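Local coordinates for putative glycosyltransferase (GalT1) (Streptococcus parasanguinis, PDB 4PHR), which binds UDP and, as a GT-D-type domain of a longer protein, probably transfers sugars from nucleotide donors, at residues Leu64-Lys67 with Lys71-Val74. Residues are numbered along the deposited sequence; the frame is centred on the assembly and turned at random.
Sequences LQTK and KLLV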
loop_
_atom_site.group_PDB
_atom_site.type_symbol
_atom_site.label_atom_id
_atom_site.label_comp_id
_atom_site.label_asym_id
_atom_site.label_seq_id
_atom_site.Cartn_x
_atom_site.Cartn_y
_atom_site.Cartn_z
ATOM N N LEU A 64 8.624 10.028 5.882
ATOM C CA LEU A 64 8.625 10.696 4.585
ATOM C C LEU A 64 9.956 11.408 4.312
ATOM O O LEU A 64 10.332 11.612 3.159
ATOM C CB LEU A 64 7.463 11.687 4.501
ATOM C CG LEU A 64 7.309 12.449 3.188
ATOM C CD1 LEU A 64 7.093 11.472 2.035
ATOM C CD2 LEU A 64 6.163 13.434 3.290
ATOM N N GLN A 65 10.668 11.778 5.377
ATOM C CA GLN A 65 11.955 12.463 5.244
ATOM C C GLN A 65 13.109 11.510 4.932
ATOM O O GLN A 65 14.206 11.950 4.581
ATOM C CB GLN A 65 12.273 13.268 6.511
ATOM C CG GLN A 65 11.207 14.283 6.872
ATOM C CD GLN A 65 11.072 15.387 5.844
ATOM O OE1 GLN A 65 12.066 15.856 5.286
ATOM N NE2 GLN A 65 9.839 15.810 5.585
ATOM N N THR A 66 12.860 10.210 5.067
ATOM C CA THR A 66 13.880 9.191 4.817
ATOM C C THR A 66 14.222 9.122 3.344
ATOM O O THR A 66 13.329 9.043 2.505
ATOM C CB THR A 66 13.389 7.786 5.218
ATOM O OG1 THR A 66 12.711 7.846 6.474
ATOM C CG2 THR A 66 14.563 6.815 5.313
ATOM N N LYS A 67 15.513 9.129 3.029
ATOM C CA LYS A 67 15.942 8.999 1.650
ATOM C C LYS A 67 15.681 7.579 1.151
ATOM O O LYS A 67 15.829 6.612 1.896
ATOM C CB LYS A 67 17.433 9.328 1.534
ATOM C CG LYS A 67 17.843 9.902 0.190
ATOM C CD LYS A 67 17.339 11.325 0.019
ATOM C CE LYS A 67 18.489 12.278 -0.262
ATOM N NZ LYS A 67 18.025 13.673 -0.507
ATOM N N LYS A 71 17.959 -0.004 0.750
ATOM C CA LYS A 71 17.202 -0.629 1.840
ATOM C C LYS A 71 15.708 -0.332 1.813
ATOM O O LYS A 71 14.906 -1.147 2.273
ATOM C CB LYS A 71 17.745 -0.196 3.201
ATOM C CG LYS A 71 19.178 -0.609 3.482
ATOM C CD LYS A 71 19.423 -0.670 4.983
ATOM C CE LYS A 71 20.906 -0.729 5.316
ATOM N NZ LYS A 71 21.579 0.581 5.085
ATOM N N LEU A 72 15.339 0.835 1.294
ATOM C CA LEU A 72 13.959 1.298 1.382
ATOM C C LEU A 72 13.614 2.231 0.238
ATOM O O LEU A 72 14.343 3.182 -0.047
ATOM C CB LEU A 72 13.733 2.026 2.706
ATOM C CG LEU A 72 12.357 2.663 2.904
ATOM C CD1 LEU A 72 11.318 1.583 3.089
ATOM C CD2 LEU A 72 12.375 3.604 4.099
ATOM N N LEU A 73 12.496 1.955 -0.417
ATOM C CA LEU A 73 11.940 2.839 -1.425
ATOM C C LEU A 73 10.743 3.555 -0.808
ATOM O O LEU A 73 9.796 2.910 -0.338
ATOM C CB LEU A 73 11.495 2.034 -2.645
ATOM C CG LEU A 73 10.952 2.804 -3.852
ATOM C CD1 LEU A 73 11.998 3.766 -4.401
ATOM C CD2 LEU A 73 10.483 1.836 -4.934
ATOM N N VAL A 74 10.800 4.885 -0.796
ATOM C CA VAL A 74 9.700 5.709 -0.309
ATOM C C VAL A 74 8.879 6.154 -1.513
ATOM O O VAL A 74 9.437 6.681 -2.473
ATOM C CB VAL A 74 10.224 6.936 0.469
ATOM C CG1 VAL A 74 9.064 7.826 0.913
ATOM C CG2 VAL A 74 11.059 6.493 1.674
#
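T66, which meets L72 and V74 across the contact, has its hydroxyl OG1 hydrogen-bonded to the carbonyl O of I63, and the same rotamer (chi1 -43°) sets CG2 anti to the backbone N, where it lies 4.1 Å from L72 CD2. These two side chains cross at about a right angle and meet through those methyls. No hydrogen bond joins 64-67 to 71-74 directly; the contact is made largely by methyl groups, one of them against a backbone carbonyl. V74 contributes more than any other residue and uses its two branches differently. CG2, beside its backbone N, rests against the carbonyl oxygen of T66 (CG2 to O 3.5 Å) and also approaches T66 CB, at 4.4 Å. CG1 is turned to the other neighbour and reaches L64, 4.3 Å from CD1. The L64 side chain leaves the backbone pointing away from the strand, with CG anti to the backbone N (chi1 -179°), yet CD1 is brought to V74 CG1. Further ties come from S68, whose OG is hydrogen-bonded to V74 N, and from D69, whose OD1 accepts hydrogen bonds from both K71 N and L72 N and so fastens the start of the strand. The V74 side chain lies about 8 Å from that of R33, a UDP-binding residue. The turn thus links the end of helix 54-64 to strand 72-76, the central strand of a three-stranded parallel sheet, where L73 pairs with S30 and V32, and V74 with G115. L72 and V74 also pack on strand 30-33, while L64 reaches F104 of helix 102-108.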